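Local coordinates for Lmo2470 protein (Listeria monocytogenes EGD-e, PDB 5HL3) that binds the host protein afadin and facilitates crossing of the basement membrane, as a calcium-binding internalin built on leucine-rich repeats, at residues A[133-138]-A[151-156]; A[139-144]-A[164-169]; A[158-163]-A[182-187]; A[176-181]-A[196-201]. One frame throughout, in Å; residues are numbered along the deposited sequence. Where two conformers were deposited one is given.

How the contacts relate
All four contacts join successive turns of the leucine-rich-repeat solenoid. Contacts 1 and 4 reach the same parallel sheet and touch through Ser-154 OG and Ser-178 OG, 2.7 Å apart and probably hydrogen-bonded. Contacts 2 and 3 tie the loops between the strands; a probable hydrogen bond, Ile-139 N to Glu-162 O at 2.9 Å, links them. Contact 3 meets contact 4 where Ile-158 O faces Gln-181 N at 2.9 Å. Contacts 2 and 4, with centres about 18 Å apart, do not touch. Two calcium ions are involved: one is held by Glu-162 of contact 3 and shares a water with contact 1, the other by Asn-167 of contact 2.

Contact 1 of 4, residues A[133-138]-A[151-156]; sequences NNLIGS and LYMSEM
Met-156, a selenomethionine in this model, curls its side chain around the backbone carbonyl oxygen of Asn-133. Its CB starts 3.1 Å from Asn-133 O, and CG is just as near. At SE the chain has swung out to 4.0 Å from Asn-133 O, but the bend at chi3 (77°) turns the tip back, so that CE comes to 3.2 Å from Asn-133 O. That same methyl packs against Leu-135, two residues after Asn-133, with Met-156 CE 4.0 Å from Leu-135 CD1. The Leu-135 torsion, with CG anti to the backbone N (chi1 -175°), also brings CD1 up to CE of Met-153, a second selenomethionine, at 4.3 Å.

The backbones meet through one nearly straight hydrogen bond, Leu-135 N to Met-156 O at 3.0 Å. This is a leucine-rich-repeat solenoid: Asn-133 and Asn-180 stand at the asparagine position of the repeat motif, and Met-156 takes that position in the turn between them. Asn-133 ND2 bonds to the carbonyls of Met-130 and Ala-104, while Asn-180 reaches across to Met-156 N and Met-153 O. Strand 134-135 pairs on its other side with strand 113-114, where Asn-134 ND2 also finds Asn-113 OD1.

Near the backbone bond, a calcium-bound water lies 2.7 Å from Leu-135 O and 2.8 Å from Met-156 O. More acceptors surround it than it has protons to give. Its metal is the ion that Leu-157 and Glu-162 hold.

Contact 2 of 4, residues A[139-144]-A[164-169]; sequences IPDFTG and PNFNNI. With CA (calcium ion), chain F.
Asp-141 turns its carboxylate across to Asn-167 and grips it with both oxygens. With CG anti to the backbone N (chi1 -174°), Asp-141 OD1 accepts from Asn-167 N at 2.9 Å on its syn lone pair. Its partner oxygen OD2 takes Asn-167 ND2 at 2.8 Å, also from the syn side, although the carboxylate and amide planes stand 52° apart. Deeper in, Phe-142 and Phe-166 adopt matching conformations and run alongside each other. Their planes are 7° from parallel with the rings strongly offset (centroids 5.6 Å apart), touching at Phe-142 CE2 and Phe-166 CE1, 3.6 Å apart. Ile-139 CG2 closes on the edge of the Phe-166 ring, in its plane, and Pro-140 O sits over the centre of one face of Phe-142. Asn-168 gives ND2 to Phe-142 O at 3.0 Å, from above the carbonyl plane. These paired phenylalanines belong to the interior of the leucine-rich-repeat solenoid, between consecutive loops. Asn-167 OD1 binds calcium at 2.4 Å, alongside Gln-189, Asn-190 and three waters. With its N-H drawn to a carboxylate, the amide is probably polarised toward OD1, which would favour the metal bond.

Contact 3 of 4, residues A[158-163]-A[182-187]; sequences ITSDEL and LTTIPD. With CA (calcium ion), chain E.
Ser-160 OG makes two hydrogen bonds, roughly at right angles, to the next turn of the leucine-rich-repeat solenoid. It donates to Thr-184 O at 2.7 Å, in the carbonyl plane and on a lone pair, and accepts from Thr-183 N at 3.0 Å with a bent geometry (136° at the hydrogen). A water joins Ser-160 N to Thr-183 OG1. The loops concerned are those that run from strand 150-152 to strand 174-176 and from there to strand 196-198.

Below this polar rim the packing is apolar. Leu-163, with CG anti to the backbone N, uses a single methyl: its CD2 lies 3.7 Å from both Ile-185 CD1 and Pro-186 CD, and also meets Leu-182 CD2. Leu-182 CD2 in turn touches Ile-158 CG2 at 4.1 Å, where the two side chains extend in the same direction.

Residues 160-162 form a 3-10 turn, and Glu-162, which does not touch segment 182-187, reaches a calcium ion. Thr-159 N bonds to Glu-162 OE1 at 3.0 Å from above the carboxylate plane, which helps fix the rotation of the Glu-162 carboxylate. Both oxygens grip the metal, Glu-162 OE1 at 2.5 Å and OE2 at 2.6 Å, with Leu-157 O and four waters completing the shell.

Contact 4 of 4, residues A[176-181]-A[196-201]; sequences DLSSNQ and FLDLNA
Asp-176 and Asp-198 form a parallel beta bridge, and two backbone bonds carry the pairing onward: Leu-177 N to Asp-198 O at 2.9 Å, and Ser-179 N to Asn-200 O at the same length. The two aspartates project together from the sheet, their carboxylate planes nearly parallel (11° apart), one above the other but offset, with Asp-176 OD1 4.0 Å from Asp-198 OD2. Each is held by an Asx turn, which should ease the repulsion between them. Asp-176 OD1 accepts from Ser-178 N at 3.0 Å and from Ser-178 OG at 2.7 Å. The next turn repeats the pattern: Asp-198 OD1 accepts from Asn-200 N at 3.1 Å. Asn-200 ND2 also donates to Asp-198 OD1, at 2.8 Å. A chi1 of 86° places the Asn-200 amide between its backbone N and carbonyl carbon, folded back on Asp-198, while Asn-200 ND2 rests 3.3 Å from Ser-178 CB. Water bridges Ser-178 OG to Asn-200 ND2, and another joins Ser-179 OG to Asn-200 OD1. On the inner side Leu-177 CB packs on Leu-199 CD2. Asn-180 ND2 bonds to Leu-177 O within its turn, and Asn-202 ND2 bonds to the same oxygen, as in the asparagine ladder of the repeats. In the parallel sheet the pair stands between strand 150-152, beyond Asp-176, and strand 218-220, beyond Asp-198.

Contact 1 of 4, residues A[133-138]-A[151-156]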
# COMPACT_ATOMS: atom_id res chain seq x y z
N ASN A 133 -3.47 -10.40 -5.31
CA ASN A 133 -3.28 -11.84 -5.18
C ASN A 133 -2.56 -12.17 -3.88
O ASN A 133 -1.64 -11.45 -3.47
CB ASN A 133 -2.51 -12.30 -6.41
CG ASN A 133 -3.27 -12.01 -7.69
OD1 ASN A 133 -4.32 -12.58 -7.92
ND2 ASN A 133 -2.76 -11.09 -8.51
N ASN A 134 -3.01 -13.21 -3.21
CA ASN A 134 -2.41 -13.58 -1.93
C ASN A 134 -0.99 -14.11 -2.16
O ASN A 134 -0.80 -15.12 -2.86
CB ASN A 134 -3.25 -14.69 -1.29
CG ASN A 134 -2.64 -15.20 -0.01
OD1 ASN A 134 -2.26 -14.42 0.82
ND2 ASN A 134 -2.47 -16.50 0.09
N LEU A 135 0.00 -13.48 -1.57
CA LEU A 135 1.38 -13.93 -1.72
C LEU A 135 1.59 -15.26 -0.98
O LEU A 135 1.18 -15.41 0.17
CB LEU A 135 2.37 -12.89 -1.20
CG LEU A 135 3.84 -13.23 -1.41
CD1 LEU A 135 4.18 -13.09 -2.87
CD2 LEU A 135 4.72 -12.33 -0.57
N ILE A 136 2.21 -16.23 -1.66
CA ILE A 136 2.64 -17.48 -1.05
C ILE A 136 4.08 -17.27 -0.58
O ILE A 136 4.94 -16.94 -1.39
CB ILE A 136 2.62 -18.60 -2.08
CG1 ILE A 136 1.22 -18.80 -2.65
CG2 ILE A 136 3.10 -19.90 -1.43
CD1 ILE A 136 1.24 -19.68 -3.88
N GLY A 137 4.31 -17.39 0.72
CA GLY A 137 5.66 -17.21 1.26
C GLY A 137 6.05 -15.75 1.41
O GLY A 137 5.23 -14.91 1.78
N SER A 138 7.32 -15.47 1.21
CA SER A 138 7.89 -14.12 1.42
C SER A 138 8.33 -13.48 0.12
O SER A 138 8.47 -14.14 -0.91
CB SER A 138 9.11 -14.22 2.34
OG SER A 138 8.75 -14.68 3.62
N LEU A 151 7.79 -1.83 -8.02
CA LEU A 151 7.27 -3.05 -7.43
C LEU A 151 5.88 -2.77 -6.87
O LEU A 151 5.74 -2.00 -5.90
CB LEU A 151 8.26 -3.54 -6.37
CG LEU A 151 8.00 -4.88 -5.73
CD1 LEU A 151 7.85 -5.99 -6.75
CD2 LEU A 151 9.12 -5.18 -4.74
N TYR A 152 4.85 -3.35 -7.50
CA TYR A 152 3.44 -3.15 -7.12
C TYR A 152 2.95 -4.43 -6.46
O TYR A 152 2.72 -5.45 -7.15
CB TYR A 152 2.63 -2.79 -8.34
CG TYR A 152 3.02 -1.45 -8.94
CD1 TYR A 152 2.56 -0.26 -8.40
CD2 TYR A 152 3.85 -1.39 -10.08
CE1 TYR A 152 2.94 0.94 -8.97
CE2 TYR A 152 4.20 -0.18 -10.63
CZ TYR A 152 3.76 0.98 -10.07
OH TYR A 152 4.16 2.20 -10.65
N MSE A 153 2.75 -4.38 -5.14
CA MSE A 153 2.42 -5.55 -4.33
C MSE A 153 1.33 -5.19 -3.33
O MSE A 153 1.43 -5.50 -2.15
CB MSE A 153 3.67 -6.04 -3.61
CG MSE A 153 4.86 -6.31 -4.54
SE MSE A 153 4.67 -7.92 -5.65
CE MSE A 153 5.18 -9.17 -4.25
N SER A 154 0.29 -4.53 -3.80
CA SER A 154 -0.83 -4.09 -2.95
C SER A 154 -1.82 -5.23 -2.75
O SER A 154 -2.06 -6.00 -3.68
CB SER A 154 -1.53 -2.92 -3.62
OG SER A 154 -2.65 -2.51 -2.87
N GLU A 155 -2.41 -5.34 -1.55
CA GLU A 155 -3.48 -6.34 -1.28
C GLU A 155 -3.01 -7.75 -1.58
O GLU A 155 -3.57 -8.46 -2.43
CB GLU A 155 -4.78 -6.02 -2.03
CG GLU A 155 -5.95 -6.77 -1.40
CD GLU A 155 -7.25 -6.53 -2.06
OE1 GLU A 155 -7.36 -6.70 -3.29
OE2 GLU A 155 -8.22 -6.22 -1.34
N MSE A 156 -2.03 -8.19 -0.81
CA MSE A 156 -1.46 -9.53 -0.97
C MSE A 156 -1.28 -10.26 0.34
O MSE A 156 -0.63 -11.30 0.37
CB MSE A 156 -0.08 -9.46 -1.67
CG MSE A 156 -0.16 -8.81 -3.07
SE MSE A 156 1.52 -9.01 -4.05
CE MSE A 156 1.28 -10.87 -4.58
O HOH W 1 0.29 -13.45 1.88

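Contact 2 of 4, residues A[139-144]-A[164-169]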
# COMPACT_ATOMS: atom_id res chain seq x y z
N ILE A 139 8.49 -12.18 0.15
CA ILE A 139 9.11 -11.47 -0.96
C ILE A 139 10.61 -11.76 -0.85
O ILE A 139 11.20 -11.50 0.20
CB ILE A 139 8.92 -9.93 -0.87
CG1 ILE A 139 7.42 -9.57 -0.79
CG2 ILE A 139 9.60 -9.20 -2.06
CD1 ILE A 139 7.18 -8.11 -0.46
N PRO A 140 11.24 -12.29 -1.92
CA PRO A 140 12.69 -12.56 -1.83
C PRO A 140 13.53 -11.29 -1.74
O PRO A 140 13.12 -10.22 -2.24
CB PRO A 140 13.01 -13.29 -3.14
CG PRO A 140 11.86 -13.13 -4.00
CD PRO A 140 10.67 -12.68 -3.23
N ASP A 141 14.71 -11.41 -1.11
CA ASP A 141 15.70 -10.33 -1.17
C ASP A 141 16.39 -10.55 -2.54
O ASP A 141 17.40 -11.21 -2.64
CB ASP A 141 16.66 -10.43 0.01
CG ASP A 141 17.62 -9.26 0.09
OD1 ASP A 141 17.39 -8.23 -0.57
OD2 ASP A 141 18.62 -9.39 0.84
N PHE A 142 15.79 -9.96 -3.57
CA PHE A 142 16.17 -10.24 -4.96
C PHE A 142 17.66 -10.14 -5.20
O PHE A 142 18.28 -9.16 -4.81
CB PHE A 142 15.51 -9.26 -5.92
CG PHE A 142 14.03 -9.09 -5.71
CD1 PHE A 142 13.12 -10.08 -6.11
CD2 PHE A 142 13.54 -7.92 -5.13
CE1 PHE A 142 11.77 -9.89 -5.90
CE2 PHE A 142 12.20 -7.72 -4.95
CZ PHE A 142 11.33 -8.70 -5.33
N THR A 143 18.21 -11.12 -5.90
CA THR A 143 19.64 -11.12 -6.25
C THR A 143 19.88 -11.09 -7.73
O THR A 143 21.03 -10.96 -8.13
CB THR A 143 20.36 -12.36 -5.67
OG1 THR A 143 19.70 -13.54 -6.15
CG2 THR A 143 20.41 -12.35 -4.15
N GLY A 144 18.84 -11.22 -8.56
CA GLY A 144 19.02 -11.32 -10.03
C GLY A 144 18.37 -10.24 -10.88
O GLY A 144 18.32 -10.37 -12.12
N PRO A 164 11.72 -8.07 3.16
CA PRO A 164 13.12 -7.83 3.51
C PRO A 164 13.57 -6.39 3.35
O PRO A 164 12.91 -5.60 2.72
CB PRO A 164 13.89 -8.73 2.55
CG PRO A 164 13.02 -8.89 1.40
CD PRO A 164 11.59 -8.71 1.84
N ASN A 165 14.71 -6.06 3.95
CA ASN A 165 15.33 -4.77 3.80
C ASN A 165 16.21 -4.89 2.56
O ASN A 165 17.41 -5.14 2.63
CB ASN A 165 16.10 -4.43 5.08
CG ASN A 165 16.45 -2.97 5.17
OD1 ASN A 165 16.68 -2.31 4.18
ND2 ASN A 165 16.46 -2.45 6.38
N PHE A 166 15.57 -4.70 1.41
CA PHE A 166 16.18 -5.07 0.10
C PHE A 166 17.62 -4.63 -0.11
O PHE A 166 17.91 -3.45 -0.09
CB PHE A 166 15.36 -4.51 -1.06
CG PHE A 166 13.93 -4.95 -1.07
CD1 PHE A 166 13.58 -6.23 -1.48
CD2 PHE A 166 12.91 -4.07 -0.72
CE1 PHE A 166 12.26 -6.65 -1.52
CE2 PHE A 166 11.57 -4.49 -0.78
CZ PHE A 166 11.25 -5.77 -1.17
N ASN A 167 18.51 -5.59 -0.39
CA ASN A 167 19.93 -5.27 -0.55
C ASN A 167 20.44 -5.00 -1.94
O ASN A 167 21.45 -4.35 -2.08
CB ASN A 167 20.77 -6.40 0.06
CG ASN A 167 20.73 -6.39 1.57
OD1 ASN A 167 21.32 -5.52 2.18
ND2 ASN A 167 19.99 -7.31 2.19
N ASN A 168 19.76 -5.50 -2.96
CA ASN A 168 20.37 -5.56 -4.30
C ASN A 168 19.51 -5.00 -5.42
O ASN A 168 19.65 -5.41 -6.59
CB ASN A 168 20.72 -7.02 -4.62
CG ASN A 168 21.35 -7.75 -3.45
OD1 ASN A 168 22.43 -7.39 -2.98
ND2 ASN A 168 20.68 -8.79 -2.98
N ILE A 169 18.61 -4.08 -5.09
CA ILE A 169 17.77 -3.38 -6.09
C ILE A 169 17.96 -1.86 -5.94
O ILE A 169 17.02 -1.12 -5.60
CB ILE A 169 16.30 -3.83 -6.06
CG1 ILE A 169 15.69 -3.72 -4.66
CG2 ILE A 169 16.17 -5.27 -6.60
CD1 ILE A 169 14.19 -3.92 -4.61
CA CA F . 21.88 -3.70 3.57
O HOH W 2 17.34 -7.07 -3.09
O HOH W 3 21.16 -10.16 -0.42
O HOH W 4 18.67 -8.00 -7.71
O HOH W 5 19.54 -4.12 4.16
O HOH W 6 22.78 -5.35 5.13
O HOH W 7 23.91 -4.34 2.30

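Contact 3 of 4, residues A[158-163]-A[182-187]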
# COMPACT_ATOMS: atom_id res chain seq x y z
N ILE A 158 0.53 -9.36 2.91
CA ILE A 158 1.93 -9.34 3.29
C ILE A 158 2.06 -8.85 4.73
O ILE A 158 1.51 -7.81 5.09
CB ILE A 158 2.72 -8.44 2.33
CG1 ILE A 158 2.70 -9.08 0.94
CG2 ILE A 158 4.18 -8.30 2.81
CD1 ILE A 158 3.17 -8.18 -0.18
N THR A 159 2.78 -9.62 5.54
CA THR A 159 3.12 -9.25 6.93
C THR A 159 4.60 -8.84 6.98
O THR A 159 5.37 -9.10 6.04
CB THR A 159 2.78 -10.37 7.93
OG1 THR A 159 3.26 -11.62 7.43
CG2 THR A 159 1.26 -10.44 8.12
N SER A 160 5.01 -8.20 8.07
CA SER A 160 6.36 -7.63 8.14
C SER A 160 7.49 -8.68 8.10
O SER A 160 8.58 -8.39 7.61
CB SER A 160 6.47 -6.71 9.35
OG SER A 160 5.57 -5.63 9.22
N ASP A 161 7.20 -9.90 8.53
CA ASP A 161 8.18 -10.97 8.46
C ASP A 161 8.45 -11.44 7.01
O ASP A 161 9.38 -12.19 6.76
CB ASP A 161 7.73 -12.18 9.31
CG ASP A 161 6.40 -12.77 8.82
OD1 ASP A 161 5.44 -12.01 8.70
OD2 ASP A 161 6.28 -13.98 8.52
N GLU A 162 7.63 -10.98 6.07
CA GLU A 162 7.71 -11.38 4.65
C GLU A 162 8.36 -10.32 3.77
O GLU A 162 8.49 -10.53 2.56
CB GLU A 162 6.28 -11.68 4.15
CG GLU A 162 5.65 -12.91 4.82
CD GLU A 162 4.15 -13.09 4.60
OE1 GLU A 162 3.50 -12.16 4.07
OE2 GLU A 162 3.64 -14.16 5.04
N LEU A 163 8.79 -9.21 4.37
CA LEU A 163 9.32 -8.04 3.63
C LEU A 163 10.77 -7.75 4.02
O LEU A 163 11.03 -7.26 5.14
CB LEU A 163 8.44 -6.82 3.94
CG LEU A 163 8.91 -5.48 3.36
CD1 LEU A 163 8.98 -5.49 1.88
CD2 LEU A 163 7.99 -4.38 3.85
N LEU A 182 1.13 -5.05 7.30
CA LEU A 182 2.42 -4.67 7.87
C LEU A 182 2.22 -3.98 9.20
O LEU A 182 1.44 -3.03 9.32
CB LEU A 182 3.15 -3.72 6.92
CG LEU A 182 3.53 -4.30 5.55
CD1 LEU A 182 4.00 -3.19 4.64
CD2 LEU A 182 4.61 -5.38 5.70
N THR A 183 2.95 -4.45 10.20
CA THR A 183 2.96 -3.85 11.54
C THR A 183 4.19 -2.97 11.74
O THR A 183 4.16 -2.02 12.53
CB THR A 183 2.90 -4.91 12.65
OG1 THR A 183 3.88 -5.93 12.39
CG2 THR A 183 1.52 -5.54 12.70
N THR A 184 5.27 -3.29 11.03
CA THR A 184 6.48 -2.48 10.97
C THR A 184 6.91 -2.38 9.51
O THR A 184 6.55 -3.22 8.66
CB THR A 184 7.66 -3.06 11.78
OG1 THR A 184 7.98 -4.38 11.35
CG2 THR A 184 7.31 -3.10 13.30
N ILE A 185 7.71 -1.36 9.21
CA ILE A 185 8.33 -1.19 7.89
C ILE A 185 9.85 -1.10 8.11
O ILE A 185 10.29 -0.47 9.08
CB ILE A 185 7.73 0.07 7.19
CG1 ILE A 185 8.18 0.16 5.75
CG2 ILE A 185 8.03 1.35 7.91
CD1 ILE A 185 7.52 -0.80 4.79
N PRO A 186 10.66 -1.73 7.25
CA PRO A 186 12.10 -1.62 7.46
C PRO A 186 12.64 -0.20 7.36
O PRO A 186 12.10 0.62 6.62
CB PRO A 186 12.67 -2.45 6.29
CG PRO A 186 11.60 -3.47 6.03
CD PRO A 186 10.33 -2.71 6.20
N ASP A 187 13.74 0.06 8.08
CA ASP A 187 14.49 1.31 7.91
C ASP A 187 15.37 1.05 6.67
O ASP A 187 16.55 0.70 6.77
CB ASP A 187 15.30 1.61 9.16
CG ASP A 187 15.86 3.02 9.16
OD1 ASP A 187 15.71 3.71 8.14
OD2 ASP A 187 16.45 3.40 10.19
CA CA E . 1.42 -13.49 3.93
O HOH W 8 1.11 -13.14 6.28
O HOH W 9 3.07 -7.69 10.18
O HOH W 10 0.23 -15.41 4.39
O HOH W 11 2.61 -15.07 2.53
O HOH W 1 0.29 -13.45 1.88

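Contact 4 of 4, residues A[176-181]-A[196-201]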
# COMPACT_ATOMS: atom_id res chain seq x y z
N ASP A 176 4.80 -0.03 -3.85
CA ASP A 176 3.40 0.00 -3.42
C ASP A 176 3.12 -1.25 -2.60
O ASP A 176 3.04 -2.34 -3.15
CB ASP A 176 2.44 0.12 -4.60
CG ASP A 176 0.97 0.13 -4.20
OD1 ASP A 176 0.64 0.14 -2.99
OD2 ASP A 176 0.12 0.12 -5.13
N LEU A 177 2.98 -1.07 -1.29
CA LEU A 177 2.68 -2.15 -0.33
C LEU A 177 1.35 -1.84 0.38
O LEU A 177 1.13 -2.31 1.53
CB LEU A 177 3.82 -2.32 0.67
CG LEU A 177 5.07 -2.98 0.08
CD1 LEU A 177 6.28 -2.69 0.96
CD2 LEU A 177 4.84 -4.46 -0.12
N SER A 178 0.48 -1.08 -0.28
CA SER A 178 -0.79 -0.70 0.34
C SER A 178 -1.67 -1.93 0.56
O SER A 178 -1.52 -2.93 -0.10
CB SER A 178 -1.52 0.34 -0.49
OG SER A 178 -1.77 -0.15 -1.80
N SER A 179 -2.64 -1.80 1.45
CA SER A 179 -3.62 -2.85 1.71
C SER A 179 -3.01 -4.18 2.07
O SER A 179 -3.47 -5.22 1.60
CB SER A 179 -4.60 -3.00 0.52
OG SER A 179 -5.44 -1.85 0.46
N ASN A 180 -2.04 -4.16 2.97
CA ASN A 180 -1.41 -5.38 3.50
C ASN A 180 -1.59 -5.40 5.01
O ASN A 180 -2.46 -4.72 5.53
CB ASN A 180 0.04 -5.50 3.00
CG ASN A 180 0.11 -5.97 1.56
OD1 ASN A 180 -0.37 -7.07 1.25
ND2 ASN A 180 0.68 -5.15 0.70
N GLN A 181 -0.80 -6.23 5.70
CA GLN A 181 -0.90 -6.39 7.16
C GLN A 181 0.44 -6.05 7.81
O GLN A 181 0.83 -6.67 8.80
CB GLN A 181 -1.37 -7.82 7.50
CG GLN A 181 -2.77 -8.08 6.96
CD GLN A 181 -3.51 -9.32 7.49
OE1 GLN A 181 -4.67 -9.56 7.08
NE2 GLN A 181 -2.91 -10.08 8.37
N PHE A 196 8.52 7.08 -4.22
CA PHE A 196 7.10 6.86 -3.87
C PHE A 196 6.98 5.61 -3.02
O PHE A 196 7.38 4.52 -3.44
CB PHE A 196 6.30 6.69 -5.18
CG PHE A 196 6.48 7.85 -6.16
CD1 PHE A 196 5.83 9.07 -5.98
CD2 PHE A 196 7.31 7.71 -7.25
CE1 PHE A 196 6.01 10.09 -6.88
CE2 PHE A 196 7.48 8.73 -8.16
CZ PHE A 196 6.85 9.93 -7.96
N LEU A 197 6.46 5.76 -1.81
CA LEU A 197 6.27 4.65 -0.87
C LEU A 197 4.83 4.69 -0.39
O LEU A 197 4.43 5.60 0.37
CB LEU A 197 7.25 4.75 0.29
CG LEU A 197 7.22 3.65 1.36
CD1 LEU A 197 7.29 2.27 0.73
CD2 LEU A 197 8.32 3.86 2.37
N ASP A 198 4.02 3.75 -0.88
CA ASP A 198 2.58 3.68 -0.53
C ASP A 198 2.37 2.58 0.49
O ASP A 198 2.51 1.40 0.19
CB ASP A 198 1.71 3.46 -1.77
CG ASP A 198 0.24 3.76 -1.52
OD1 ASP A 198 -0.15 3.86 -0.33
OD2 ASP A 198 -0.55 3.89 -2.49
N LEU A 199 1.99 2.98 1.70
CA LEU A 199 1.75 2.06 2.84
C LEU A 199 0.34 2.23 3.38
O LEU A 199 0.07 1.81 4.50
CB LEU A 199 2.79 2.29 3.90
CG LEU A 199 4.23 2.03 3.48
CD1 LEU A 199 5.21 2.47 4.53
CD2 LEU A 199 4.43 0.57 3.16
N ASN A 200 -0.56 2.82 2.60
CA ASN A 200 -1.91 3.03 3.11
C ASN A 200 -2.60 1.71 3.43
O ASN A 200 -2.33 0.70 2.80
CB ASN A 200 -2.72 3.93 2.18
CG ASN A 200 -3.42 3.21 1.04
OD1 ASN A 200 -4.51 2.64 1.22
ND2 ASN A 200 -2.88 3.36 -0.15
N ALA A 201 -3.48 1.72 4.42
CA ALA A 201 -4.27 0.51 4.79
C ALA A 201 -3.38 -0.66 5.22
O ALA A 201 -3.53 -1.79 4.78
CB ALA A 201 -5.26 0.13 3.69
O HOH W 12 -3.85 1.52 -2.56
O HOH W 13 -5.36 0.63 -0.39